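Local atomic coordinates of SxtG (Microseira wollei, PDB entry 6U1R), a protein that transfers amidino groups as an amidinotransferase of the saxitoxin biosynthetic pathway, probably by way of a covalent amidino-cysteine intermediate. Residues M49-E54 against I79-E84; V42-G47 against V110-F115; C222-F227 against E249-I254; E145-P150 against R244-E249. All coordinates share one frame; numbering follows the deposited sequence.

Interaction 1. Residues M49-E54 against I79-E84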
loop_
_atom_site.group_PDB
_atom_site.type_symbol
_atom_site.label_atom_id
_atom_site.label_comp_id
_atom_site.label_asym_id
_atom_site.label_seq_id
_atom_site.Cartn_x
_atom_site.Cartn_y
_atom_site.Cartn_z
ATOM N N MET A 49 -2.632 -20.750 11.315
ATOM C CA MET A 49 -4.036 -20.764 11.708
ATOM C C MET A 49 -4.888 -21.164 10.514
ATOM O O MET A 49 -4.602 -20.766 9.385
ATOM C CB MET A 49 -4.487 -19.381 12.200
ATOM C CG MET A 49 -3.599 -18.783 13.292
ATOM S SD MET A 49 -3.680 -19.697 14.842
ATOM C CE MET A 49 -5.371 -19.407 15.313
ATOM N N LEU A 50 -5.941 -21.942 10.758
ATOM C CA LEU A 50 -6.785 -22.399 9.665
ATOM C C LEU A 50 -7.394 -21.216 8.904
ATOM O O LEU A 50 -7.647 -20.149 9.483
ATOM C CB LEU A 50 -7.906 -23.293 10.199
ATOM C CG LEU A 50 -7.541 -24.652 10.792
ATOM C CD1 LEU A 50 -8.819 -25.342 11.308
ATOM C CD2 LEU A 50 -6.826 -25.518 9.748
ATOM N N PRO A 51 -7.659 -21.389 7.604
ATOM C CA PRO A 51 -8.415 -20.384 6.855
ATOM C C PRO A 51 -9.773 -20.149 7.495
ATOM O O PRO A 51 -10.371 -21.062 8.069
ATOM C CB PRO A 51 -8.576 -21.019 5.464
ATOM C CG PRO A 51 -7.609 -22.108 5.400
ATOM C CD PRO A 51 -7.400 -22.592 6.801
ATOM N N ALA A 52 -10.273 -18.928 7.345
ATOM C CA ALA A 52 -11.616 -18.580 7.785
ATOM C C ALA A 52 -12.625 -18.869 6.684
ATOM O O ALA A 52 -12.373 -18.598 5.499
ATOM C CB ALA A 52 -11.691 -17.104 8.168
ATOM N N LEU A 53 -13.779 -19.394 7.092
ATOM C CA LEU A 53 -14.804 -19.807 6.145
ATOM C C LEU A 53 -15.427 -18.620 5.424
ATOM O O LEU A 53 -15.794 -18.729 4.240
ATOM C CB LEU A 53 -15.884 -20.605 6.894
ATOM C CG LEU A 53 -16.949 -21.350 6.114
ATOM C CD1 LEU A 53 -16.311 -22.451 5.247
ATOM C CD2 LEU A 53 -17.964 -21.953 7.100
ATOM N N GLU A 54 -15.559 -17.492 6.113
ATOM C CA GLU A 54 -16.318 -16.362 5.588
ATOM C C GLU A 54 -15.436 -15.139 5.458
ATOM O O GLU A 54 -14.452 -15.000 6.199
ATOM C CB GLU A 54 -17.517 -16.030 6.499
ATOM C CG GLU A 54 -18.478 -17.186 6.754
ATOM C CD GLU A 54 -19.617 -17.258 5.749
ATOM O OE1 GLU A 54 -20.496 -18.139 5.910
ATOM O OE2 GLU A 54 -19.641 -16.435 4.807
ATOM N N ILE A 79 -8.692 -20.524 15.008
ATOM C CA ILE A 79 -8.456 -21.946 15.229
ATOM C C ILE A 79 -7.084 -22.291 14.654
ATOM O O ILE A 79 -6.857 -22.106 13.454
ATOM C CB ILE A 79 -9.537 -22.821 14.572
ATOM C CG1 ILE A 79 -10.948 -22.377 14.987
ATOM C CG2 ILE A 79 -9.294 -24.307 14.910
ATOM C CD1 ILE A 79 -11.241 -22.574 16.466
ATOM N N PRO A 80 -6.152 -22.850 15.432
ATOM C CA PRO A 80 -4.850 -23.225 14.857
ATOM C C PRO A 80 -4.944 -24.476 13.990
ATOM O O PRO A 80 -5.829 -25.316 14.144
ATOM C CB PRO A 80 -3.980 -23.479 16.095
ATOM C CG PRO A 80 -4.960 -24.008 17.107
ATOM C CD PRO A 80 -6.226 -23.179 16.867
ATOM N N TYR A 81 -3.999 -24.599 13.057
ATOM C CA TYR A 81 -3.781 -25.896 12.435
ATOM C C TYR A 81 -3.402 -26.905 13.515
ATOM O O TYR A 81 -2.704 -26.548 14.476
ATOM C CB TYR A 81 -2.659 -25.839 11.393
ATOM C CG TYR A 81 -3.101 -25.440 10.003
ATOM C CD1 TYR A 81 -3.222 -24.108 9.659
ATOM C CD2 TYR A 81 -3.392 -26.406 9.031
ATOM C CE1 TYR A 81 -3.627 -23.730 8.390
ATOM C CE2 TYR A 81 -3.794 -26.040 7.759
ATOM C CZ TYR A 81 -3.904 -24.692 7.437
ATOM O OH TYR A 81 -4.301 -24.292 6.182
ATOM N N PRO A 82 -3.815 -28.164 13.389
ATOM C CA PRO A 82 -3.339 -29.186 14.325
ATOM C C PRO A 82 -1.823 -29.231 14.356
ATOM O O PRO A 82 -1.166 -29.175 13.302
ATOM C CB PRO A 82 -3.932 -30.481 13.760
ATOM C CG PRO A 82 -5.169 -30.041 13.082
ATOM C CD PRO A 82 -4.853 -28.699 12.486
ATOM N N PRO A 83 -1.222 -29.316 15.543
ATOM C CA PRO A 83 0.247 -29.299 15.612
ATOM C C PRO A 83 0.896 -30.402 14.802
ATOM O O PRO A 83 1.976 -30.196 14.235
ATOM C CB PRO A 83 0.527 -29.472 17.111
ATOM C CG PRO A 83 -0.683 -29.002 17.783
ATOM C CD PRO A 83 -1.840 -29.289 16.882
ATOM N N GLU A 84 0.276 -31.576 14.733
ATOM C CA GLU A 84 0.905 -32.659 13.992
ATOM C C GLU A 84 0.950 -32.353 12.502
ATOM O O GLU A 84 1.892 -32.765 11.815
ATOM C CB GLU A 84 0.185 -33.985 14.276
ATOM C CG GLU A 84 -1.284 -34.057 13.837
ATOM C CD GLU A 84 -2.297 -33.564 14.896
ATOM O OE1 GLU A 84 -1.973 -32.704 15.770
ATOM O OE2 GLU A 84 -3.447 -34.049 14.832
HETATM O O HOH W 1 -8.502 -20.377 12.013
#
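Leu50, Met49 and Tyr81 carry most of this contact between two loop segments of an amidinotransferase of the AGAT-like family, a loop-to-loop pairing with a single beta bridge between Met49 and Pro80. Residues 49-54 run into the short helix 53-57, while 79-84 lead into the long helix 83-102, with Pro82 as its N-cap residue. Leu50 works in two directions. Its CD2 methyl sits over the face of the Tyr81 ring, 3.5 Å from the ring centroid and 7° off the normal, a nearly centred CH-pi contact, while CD1 reaches CG2 of Ile79 at 3.8 Å. Beside the edge of the same ring, Met49 O approaches Tyr81 CE1 to 3.3 Å, and a hydrogen bond from the phenol oxygen to the backbone O of Pro361 fixes the far end. Met49 packs on the bridge partner itself: its chain bends at both chi2 (-67°) and chi3 (-66°), folding the methyl onto the Ile79-Pro80 backbone, where CE lies 3.4 Å from Ile79 C and SD stands 4.0 Å from Pro80 CB. The backbones themselves are joined by Leu50 N donating to Ile79 O at 2.9 Å. Beside this bond a bridging water closes a second link, accepting from Ile79 N at 3.0 Å and donating to Leu50 O at 2.7 Å.

Interaction 2. Residues V42-G47 against V110-F115. With FMT (formic acid), chain C.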
loop_
_atom_site.group_PDB
_atom_site.type_symbol
_atom_site.label_atom_id
_atom_site.label_comp_id
_atom_site.label_asym_id
_atom_site.label_seq_id
_atom_site.Cartn_x
_atom_site.Cartn_y
_atom_site.Cartn_z
ATOM N N VAL A 42 11.223 -18.754 0.984
ATOM C CA VAL A 42 10.387 -19.939 1.170
ATOM C C VAL A 42 9.503 -19.705 2.386
ATOM O O VAL A 42 9.934 -19.096 3.369
ATOM C CB VAL A 42 11.233 -21.222 1.300
ATOM C CG1 VAL A 42 10.370 -22.434 1.496
ATOM C CG2 VAL A 42 12.051 -21.433 0.024
ATOM N N GLY A 43 8.262 -20.167 2.308
ATOM C CA GLY A 43 7.304 -19.962 3.370
ATOM C C GLY A 43 7.603 -20.784 4.626
ATOM O O GLY A 43 8.557 -21.564 4.711
ATOM N N SER A 44 6.752 -20.577 5.623
ATOM C CA SER A 44 6.841 -21.266 6.905
ATOM C C SER A 44 5.445 -21.678 7.341
ATOM O O SER A 44 4.487 -20.919 7.153
ATOM C CB SER A 44 7.479 -20.367 7.978
ATOM O OG SER A 44 7.220 -20.855 9.286
ATOM N N VAL A 45 5.322 -22.878 7.916
ATOM C CA VAL A 45 4.042 -23.347 8.434
ATOM C C VAL A 45 3.920 -23.181 9.938
ATOM O O VAL A 45 2.857 -23.474 10.496
ATOM C CB VAL A 45 3.780 -24.819 8.065
ATOM C CG1 VAL A 45 3.523 -24.948 6.597
ATOM C CG2 VAL A 45 4.965 -25.708 8.475
ATOM N N GLU A 46 4.964 -22.740 10.624
ATOM C CA GLU A 46 4.904 -22.606 12.075
ATOM C C GLU A 46 3.896 -21.532 12.477
ATOM O O GLU A 46 3.815 -20.474 11.840
ATOM C CB GLU A 46 6.282 -22.264 12.615
ATOM C CG GLU A 46 7.338 -23.332 12.298
ATOM C CD GLU A 46 8.549 -23.228 13.195
ATOM O OE1 GLU A 46 9.594 -22.737 12.726
ATOM O OE2 GLU A 46 8.441 -23.637 14.369
ATOM N N GLY A 47 3.123 -21.807 13.528
ATOM C CA GLY A 47 2.133 -20.874 14.052
ATOM C C GLY A 47 0.914 -20.691 13.183
ATOM O O GLY A 47 0.125 -19.770 13.433
ATOM N N VAL A 110 11.437 -17.572 5.896
ATOM C CA VAL A 110 10.678 -16.603 6.672
ATOM C C VAL A 110 10.426 -17.182 8.059
ATOM O O VAL A 110 10.156 -18.384 8.216
ATOM C CB VAL A 110 9.362 -16.225 5.969
ATOM C CG1 VAL A 110 8.362 -17.331 6.080
ATOM C CG2 VAL A 110 8.795 -14.956 6.565
ATOM N N LYS A 111 10.569 -16.316 9.097
ATOM C CA LYS A 111 10.312 -16.680 10.487
ATOM C C LYS A 111 8.848 -16.436 10.834
ATOM O O LYS A 111 8.296 -15.389 10.476
ATOM C CB LYS A 111 11.175 -15.857 11.441
ATOM C CG LYS A 111 12.656 -15.818 11.100
ATOM C CD LYS A 111 13.359 -14.660 11.828
ATOM C CE LYS A 111 14.850 -14.901 11.947
ATOM N NZ LYS A 111 15.425 -15.610 10.754
ATOM N N PRO A 112 8.208 -17.362 11.552
ATOM C CA PRO A 112 6.820 -17.137 11.967
ATOM C C PRO A 112 6.687 -15.912 12.861
ATOM O O PRO A 112 7.642 -15.439 13.480
ATOM C CB PRO A 112 6.461 -18.422 12.727
ATOM C CG PRO A 112 7.789 -18.982 13.172
ATOM C CD PRO A 112 8.726 -18.649 12.055
ATOM N N VAL A 113 5.475 -15.379 12.884
ATOM C CA VAL A 113 5.088 -14.288 13.766
ATOM C C VAL A 113 3.794 -14.730 14.444
ATOM O O VAL A 113 3.402 -15.896 14.325
ATOM C CB VAL A 113 4.940 -12.975 12.975
ATOM C CG1 VAL A 113 6.296 -12.521 12.435
ATOM C CG2 VAL A 113 3.976 -13.155 11.803
ATOM N N ASP A 114 3.121 -13.822 15.156
ATOM C CA ASP A 114 1.926 -14.174 15.935
ATOM C C ASP A 114 0.680 -14.202 15.048
ATOM O O ASP A 114 -0.189 -13.318 15.106
ATOM C CB ASP A 114 1.700 -13.180 17.069
ATOM C CG ASP A 114 2.751 -13.257 18.157
ATOM O OD1 ASP A 114 3.475 -14.278 18.248
ATOM O OD2 ASP A 114 2.819 -12.284 18.944
ATOM N N PHE A 115 0.527 -15.277 14.278
ATOM C CA PHE A 115 -0.702 -15.405 13.498
ATOM C C PHE A 115 -1.921 -15.647 14.377
ATOM O O PHE A 115 -3.050 -15.395 13.933
ATOM C CB PHE A 115 -0.554 -16.515 12.446
ATOM C CG PHE A 115 0.470 -16.193 11.410
ATOM C CD1 PHE A 115 0.208 -15.225 10.444
ATOM C CD2 PHE A 115 1.708 -16.811 11.423
ATOM C CE1 PHE A 115 1.165 -14.883 9.505
ATOM C CE2 PHE A 115 2.668 -16.469 10.474
ATOM C CZ PHE A 115 2.394 -15.502 9.532
HETATM C C FMT C . 4.234 -9.936 15.182
HETATM O O1 FMT C . 5.343 -9.699 14.715
HETATM O O2 FMT C . 4.059 -10.986 15.785
HETATM O O HOH W 2 10.597 -21.025 6.464
#
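Ser44 and Val110 form the close-packed end of this contact. Ser44 CB lies 3.3 Å from Val110 O and 3.7 Å from the CG1 methyl of Val110, which also lies against the backbone of Val42 and Gly43. That methyl gets there because chi1 of Val110 (74°) sets CG1 between the backbone N and the carbonyl carbon. Polar links here are modest: Val110 N donates to Val42 O in a straight but weak bond of 3.3 Å, and a water donates to both Gly43 O and Val110 O. The first segment leaves the end of strand 37-42 and the second follows strand 106-109, running 28° apart end to end. Gly43 also shares a backbone hydrogen bond with Ala369, next to Cys368, the predicted amidino-cysteine residue. Ser44 OG accepts from Glu46 N at 3.2 Å, making an ST turn; with OG anti to the backbone N (chi1 163°), the hydroxyl also lies alongside CD of Pro112. Glu46, Pro112 and Gly47 form the more solvent-exposed side. Pro112 lays its ring against Glu46, CG meeting Glu46 CB at 3.7 Å, while buried Phe115 reaches this side from within, its CB 3.5 Å from Gly47 O. Beyond them lies exposed Asp114, centre of an inverse gamma turn; its backbone N donates to O2 of a formic acid molecule, probably from the crystallisation liquor, at 3.1 Å.

Interaction 3. Residues C222-F227 against E249-I254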
loop_
_atom_site.group_PDB
_atom_site.type_symbol
_atom_site.label_atom_id
_atom_site.label_comp_id
_atom_site.label_asym_id
_atom_site.label_seq_id
_atom_site.Cartn_x
_atom_site.Cartn_y
_atom_site.Cartn_z
ATOM N N CYS A 222 5.591 -13.442 -17.769
ATOM C CA CYS A 222 6.328 -13.782 -19.000
ATOM C C CYS A 222 7.020 -12.544 -19.584
ATOM O O CYS A 222 6.781 -12.157 -20.728
ATOM C CB CYS A 222 5.416 -14.371 -20.072
ATOM S SG CYS A 222 4.642 -15.917 -19.586
ATOM N N GLY A 223 7.905 -11.944 -18.811
ATOM C CA GLY A 223 8.558 -10.716 -19.258
ATOM C C GLY A 223 7.562 -9.584 -19.370
ATOM O O GLY A 223 6.810 -9.298 -18.428
ATOM N N ARG A 224 7.535 -8.928 -20.536
ATOM C CA ARG A 224 6.645 -7.794 -20.744
ATOM C C ARG A 224 5.164 -8.179 -20.751
ATOM O O ARG A 224 4.314 -7.286 -20.640
ATOM C CB ARG A 224 6.970 -7.090 -22.066
ATOM C CG ARG A 224 8.273 -6.317 -22.056
ATOM C CD ARG A 224 8.362 -5.329 -23.205
ATOM N NE ARG A 224 9.643 -4.620 -23.192
ATOM C CZ ARG A 224 9.884 -3.482 -22.548
ATOM N NH1 ARG A 224 8.931 -2.880 -21.848
ATOM N NH2 ARG A 224 11.101 -2.933 -22.614
ATOM N N ASP A 225 4.841 -9.464 -20.861
ATOM C CA ASP A 225 3.462 -9.935 -20.883
ATOM C C ASP A 225 3.200 -10.746 -19.623
ATOM O O ASP A 225 3.961 -11.669 -19.304
ATOM C CB ASP A 225 3.192 -10.757 -22.145
ATOM C CG ASP A 225 3.359 -9.933 -23.386
ATOM O OD1 ASP A 225 2.444 -9.140 -23.681
ATOM O OD2 ASP A 225 4.423 -10.045 -24.040
ATOM N N ILE A 226 2.132 -10.376 -18.907
ATOM C CA ILE A 226 1.703 -11.005 -17.663
ATOM C C ILE A 226 0.275 -11.517 -17.862
ATOM O O ILE A 226 -0.554 -10.841 -18.486
ATOM C CB ILE A 226 1.786 -9.994 -16.494
ATOM C CG1 ILE A 226 3.242 -9.598 -16.220
ATOM C CG2 ILE A 226 1.145 -10.553 -15.213
ATOM C CD1 ILE A 226 3.394 -8.361 -15.366
ATOM N N PHE A 227 -0.005 -12.715 -17.376
ATOM C CA PHE A 227 -1.331 -13.318 -17.508
ATOM C C PHE A 227 -1.999 -13.382 -16.143
ATOM O O PHE A 227 -1.372 -13.801 -15.168
ATOM C CB PHE A 227 -1.225 -14.704 -18.130
ATOM C CG PHE A 227 -0.680 -14.670 -19.517
ATOM C CD1 PHE A 227 -1.530 -14.499 -20.597
ATOM C CD2 PHE A 227 0.678 -14.722 -19.744
ATOM C CE1 PHE A 227 -1.040 -14.425 -21.876
ATOM C CE2 PHE A 227 1.175 -14.643 -21.040
ATOM C CZ PHE A 227 0.303 -14.490 -22.098
ATOM N N GLU A 249 5.780 -0.437 -19.117
ATOM C CA GLU A 249 6.616 -1.514 -19.635
ATOM C C GLU A 249 5.903 -2.846 -19.817
ATOM O O GLU A 249 6.450 -3.709 -20.511
ATOM C CB GLU A 249 7.834 -1.754 -18.723
ATOM C CG GLU A 249 8.692 -0.520 -18.396
ATOM C CD GLU A 249 9.428 0.058 -19.599
ATOM O OE1 GLU A 249 9.467 -0.581 -20.671
ATOM O OE2 GLU A 249 9.966 1.178 -19.469
ATOM N N TYR A 250 4.710 -3.043 -19.244
ATOM C CA TYR A 250 4.085 -4.358 -19.177
ATOM C C TYR A 250 2.669 -4.323 -19.736
ATOM O O TYR A 250 1.975 -3.302 -19.690
ATOM C CB TYR A 250 4.036 -4.882 -17.725
ATOM C CG TYR A 250 5.399 -5.098 -17.154
ATOM C CD1 TYR A 250 6.043 -6.314 -17.301
ATOM C CD2 TYR A 250 6.071 -4.072 -16.501
ATOM C CE1 TYR A 250 7.317 -6.521 -16.791
ATOM C CE2 TYR A 250 7.337 -4.266 -15.979
ATOM C CZ TYR A 250 7.958 -5.497 -16.142
ATOM O OH TYR A 250 9.216 -5.693 -15.630
ATOM N N ARG A 251 2.252 -5.468 -20.255
ATOM C CA ARG A 251 0.899 -5.692 -20.734
ATOM C C ARG A 251 0.324 -6.871 -19.967
ATOM O O ARG A 251 0.952 -7.933 -19.914
ATOM C CB ARG A 251 0.891 -5.997 -22.235
ATOM C CG ARG A 251 1.578 -4.942 -23.094
ATOM C CD ARG A 251 1.848 -5.465 -24.506
ATOM N NE ARG A 251 2.940 -6.452 -24.568
ATOM C CZ ARG A 251 4.155 -6.234 -25.087
ATOM N NH1 ARG A 251 4.484 -5.051 -25.599
ATOM N NH2 ARG A 251 5.058 -7.214 -25.108
ATOM N N ILE A 252 -0.869 -6.692 -19.397
ATOM C CA ILE A 252 -1.550 -7.749 -18.648
ATOM C C ILE A 252 -2.705 -8.301 -19.470
ATOM O O ILE A 252 -3.588 -7.547 -19.905
ATOM C CB ILE A 252 -2.060 -7.232 -17.294
ATOM C CG1 ILE A 252 -0.907 -6.572 -16.533
ATOM C CG2 ILE A 252 -2.715 -8.387 -16.512
ATOM C CD1 ILE A 252 -1.231 -6.226 -15.104
ATOM N N HIS A 253 -2.716 -9.623 -19.638
ATOM C CA HIS A 253 -3.719 -10.344 -20.412
ATOM C C HIS A 253 -4.557 -11.164 -19.447
ATOM O O HIS A 253 -4.004 -11.836 -18.579
ATOM C CB HIS A 253 -3.051 -11.268 -21.423
ATOM C CG HIS A 253 -2.056 -10.572 -22.293
ATOM N ND1 HIS A 253 -2.398 -9.984 -23.493
ATOM C CD2 HIS A 253 -0.735 -10.340 -22.117
ATOM C CE1 HIS A 253 -1.319 -9.433 -24.027
ATOM N NE2 HIS A 253 -0.297 -9.633 -23.211
ATOM N N ILE A 254 -5.873 -11.121 -19.597
ATOM C CA ILE A 254 -6.777 -11.767 -18.648
ATOM C C ILE A 254 -7.365 -13.003 -19.312
ATOM O O ILE A 254 -7.966 -12.902 -20.388
ATOM C CB ILE A 254 -7.872 -10.797 -18.181
ATOM C CG1 ILE A 254 -7.231 -9.606 -17.455
ATOM C CG2 ILE A 254 -8.889 -11.500 -17.278
ATOM C CD1 ILE A 254 -6.310 -10.003 -16.242
#
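Asp225 lies between Arg251 and His253, which reach its OD1 from opposite faces of the carboxylate plane. Arg251 approaches side-on, NE to OD1 at 2.9 Å and NH2 to OD2 at 3.1 Å, a two-pronged salt bridge in which both oxygens lie in the guanidinium plane although the two flat groups are turned 32° apart. A bend at chi3 (-73°) of Arg251 turns the guanidinium toward Asp225. His253 meets OD1 on the anti side, its NE2 donating at 2.8 Å within the ring plane. Two donors on one oxygen would be expected to favour the charged carboxylate. Next along the same face, the Phe227 and His253 rings are near parallel but slid apart, overlapping little, with Phe227 CD1 against His253 CB. At the loop end, the extended Arg224 forms a salt bridge from NH1 to Glu249 OE1 at 2.6 Å, on the anti lone pair, and NH1 also donates to Glu249 O. Ile226 points to the other face, its CD1 3.9 Å from Tyr250 CD1. Between the two faces the backbones pair as parallel strands; Ile226 N donates to Arg251 O and His253 N to Ile226 O. They are the two strands of a beta-alpha-beta unit whose helix is 236-245. Strand 225-229 is the middle member of the three-stranded sheet, with 219-222 antiparallel to it on one side and 251-255 on the other.

Interaction 4. Residues E145-P150 against R244-E249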
loop_
_atom_site.group_PDB
_atom_site.type_symbol
_atom_site.label_atom_id
_atom_site.label_comp_id
_atom_site.label_asym_id
_atom_site.label_seq_id
_atom_site.Cartn_x
_atom_site.Cartn_y
_atom_site.Cartn_z
ATOM N N GLU A 145 11.280 -4.618 -8.469
ATOM C CA GLU A 145 10.250 -4.093 -7.577
ATOM C C GLU A 145 9.472 -5.218 -6.908
ATOM O O GLU A 145 9.034 -6.163 -7.587
ATOM C CB GLU A 145 9.282 -3.204 -8.359
ATOM C CG GLU A 145 8.175 -2.582 -7.521
ATOM C CD GLU A 145 7.209 -1.746 -8.336
ATOM O OE1 GLU A 145 7.194 -1.879 -9.576
ATOM O OE2 GLU A 145 6.455 -0.950 -7.740
ATOM N N ILE A 146 9.270 -5.092 -5.591
ATOM C CA ILE A 146 8.336 -5.938 -4.838
ATOM C C ILE A 146 7.066 -5.123 -4.555
ATOM O O ILE A 146 7.139 -4.007 -4.026
ATOM C CB ILE A 146 8.986 -6.464 -3.546
ATOM C CG1 ILE A 146 10.209 -7.317 -3.915
ATOM C CG2 ILE A 146 7.987 -7.282 -2.725
ATOM C CD1 ILE A 146 10.937 -7.909 -2.787
ATOM N N ILE A 147 5.903 -5.652 -4.955
ATOM C CA ILE A 147 4.605 -4.992 -4.784
ATOM C C ILE A 147 3.778 -5.780 -3.775
ATOM O O ILE A 147 3.534 -6.983 -3.961
ATOM C CB ILE A 147 3.842 -4.888 -6.121
ATOM C CG1 ILE A 147 4.700 -4.203 -7.188
ATOM C CG2 ILE A 147 2.519 -4.131 -5.929
ATOM C CD1 ILE A 147 4.118 -4.288 -8.589
ATOM N N GLU A 148 3.307 -5.098 -2.725
ATOM C CA GLU A 148 2.409 -5.726 -1.761
ATOM C C GLU A 148 0.978 -5.661 -2.282
ATOM O O GLU A 148 0.445 -4.571 -2.550
ATOM C CB GLU A 148 2.521 -5.067 -0.384
ATOM C CG GLU A 148 3.978 -5.006 0.128
ATOM C CD GLU A 148 4.124 -4.787 1.628
ATOM O OE1 GLU A 148 3.096 -4.632 2.331
ATOM O OE2 GLU A 148 5.287 -4.766 2.102
ATOM N N ALA A 149 0.366 -6.831 -2.410
ATOM C CA ALA A 149 -0.961 -6.971 -2.981
ATOM C C ALA A 149 -2.044 -6.420 -2.052
ATOM O O ALA A 149 -1.958 -6.554 -0.824
ATOM C CB ALA A 149 -1.250 -8.435 -3.264
ATOM N N PRO A 150 -3.108 -5.843 -2.623
ATOM C CA PRO A 150 -4.264 -5.434 -1.809
ATOM C C PRO A 150 -5.235 -6.593 -1.654
ATOM O O PRO A 150 -6.138 -6.752 -2.477
ATOM C CB PRO A 150 -4.868 -4.287 -2.623
ATOM C CG PRO A 150 -4.573 -4.680 -4.076
ATOM C CD PRO A 150 -3.283 -5.498 -4.047
ATOM N N ARG A 244 -2.340 -0.247 -14.598
ATOM C CA ARG A 244 -1.906 1.147 -14.589
ATOM C C ARG A 244 -0.546 1.294 -13.923
ATOM O O ARG A 244 0.307 2.052 -14.399
ATOM C CB ARG A 244 -2.910 2.045 -13.885
ATOM C CG ARG A 244 -2.376 3.503 -13.855
ATOM C CD ARG A 244 -3.439 4.537 -13.743
ATOM N NE ARG A 244 -4.519 4.323 -14.703
ATOM C CZ ARG A 244 -5.789 4.622 -14.466
ATOM N NH1 ARG A 244 -6.147 5.160 -13.303
ATOM N NH2 ARG A 244 -6.710 4.375 -15.397
ATOM N N HIS A 245 -0.331 0.594 -12.809
ATOM C CA HIS A 245 0.954 0.676 -12.126
ATOM C C HIS A 245 2.103 0.245 -13.030
ATOM O O HIS A 245 3.204 0.823 -12.962
ATOM C CB HIS A 245 0.915 -0.176 -10.858
ATOM C CG HIS A 245 2.123 -0.013 -9.995
ATOM N ND1 HIS A 245 2.372 1.138 -9.274
ATOM C CD2 HIS A 245 3.159 -0.847 -9.750
ATOM C CE1 HIS A 245 3.509 0.996 -8.613
ATOM N NE2 HIS A 245 4.003 -0.200 -8.878
ATOM N N LEU A 246 1.868 -0.746 -13.894
ATOM C CA LEU A 246 2.901 -1.329 -14.746
ATOM C C LEU A 246 2.813 -0.879 -16.209
ATOM O O LEU A 246 3.455 -1.488 -17.069
ATOM C CB LEU A 246 2.828 -2.857 -14.679
ATOM C CG LEU A 246 3.040 -3.504 -13.308
ATOM C CD1 LEU A 246 2.972 -5.027 -13.420
ATOM C CD2 LEU A 246 4.345 -3.021 -12.686
ATOM N N GLU A 247 2.060 0.184 -16.513
ATOM C CA GLU A 247 1.695 0.463 -17.908
ATOM C C GLU A 247 2.876 0.904 -18.772
ATOM O O GLU A 247 2.800 0.784 -19.998
ATOM C CB GLU A 247 0.614 1.552 -17.983
ATOM C CG GLU A 247 1.085 2.924 -17.498
ATOM C CD GLU A 247 -0.028 3.969 -17.461
ATOM O OE1 GLU A 247 -1.188 3.638 -17.797
ATOM O OE2 GLU A 247 0.263 5.116 -17.067
ATOM N N ASP A 248 3.940 1.444 -18.184
ATOM C CA ASP A 248 5.064 1.908 -18.998
ATOM C C ASP A 248 5.767 0.760 -19.711
ATOM O O ASP A 248 6.319 0.953 -20.806
ATOM C CB ASP A 248 6.082 2.661 -18.130
ATOM C CG ASP A 248 5.570 4.013 -17.644
ATOM O OD1 ASP A 248 4.617 4.546 -18.240
ATOM O OD2 ASP A 248 6.135 4.539 -16.662
ATOM N N GLU A 249 5.780 -0.437 -19.117
ATOM C CA GLU A 249 6.616 -1.514 -19.635
ATOM C C GLU A 249 5.903 -2.846 -19.817
ATOM O O GLU A 249 6.450 -3.709 -20.511
ATOM C CB GLU A 249 7.834 -1.754 -18.723
ATOM C CG GLU A 249 8.692 -0.520 -18.396
ATOM C CD GLU A 249 9.428 0.058 -19.599
ATOM O OE1 GLU A 249 9.467 -0.581 -20.671
ATOM O OE2 GLU A 249 9.966 1.178 -19.469
#
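Glu145 OE2 is gripped by two groups: His245 NE2 donates to it at 2.8 Å, and Thr178 OG1 of the adjoining strand 176-179 is hydrogen-bonded to the same oxygen. The histidine bond is nearly straight and lies in the ring plane, so the imidazole meets the acid with its edge. It does so on the syn side of OE2, 22° out of the carboxylate plane, and the two flat groups are turned 47° against each other. Glu145 spans the gap with a fully extended chain, its CG anti to the backbone N (chi1 -179°), whereas His245 comes from the opposite direction off the last turn of its helix. That reach is needed because the backbones stay well apart: Ile147 CA and His245 CA are 10.0 Å from each other. With NE2 as the donor and a second hydrogen bond at the same oxygen, the acid is probably ionised. Alongside the polar pair, the CD1 methyl of Ile147 touches His245 CD2 at 3.8 Å and approaches Leu246 CD2 at 4.3 Å, so the imidazole meets an apolar group as well as the acid. Trp241, one turn back, stacks on the His245 ring. Nearby, Arg244 NH1 donates to Phe171 O and Ala175 O of the second subunit. Ile142 of strand 139-142 also packs on Leu246. The contact thus sets the C-terminal end of helix 236-245 against strand 145-148, the middle strand of a mixed three-stranded sheet between 139-142 and 176-179.

How the interactions relate
The four contacts fall into two pairs. Interactions 1 and 2 have centres 14 Å apart and touch where Met49 CG packs on Phe115 O at 3.5 Å; along the chain, the segments of interaction 1 both lie between those of interaction 2. Interactions 3 and 4 have centres 11 Å apart, share Glu249, and meet through Ile226 CD1 and Leu246 CD1 at 3.9 Å. Interactions 1 and 3 lie on opposite sides of the chain's centre. Among predicted active-site side chains, Cys368 is about 9 Å from Gly43 of interaction 2, His264 about 10 Å from the Pro51 side chain of interaction 1, and Asp215 about 11 Å from the Ile147 side chain of interaction 4; interaction 3 lies away from these sites.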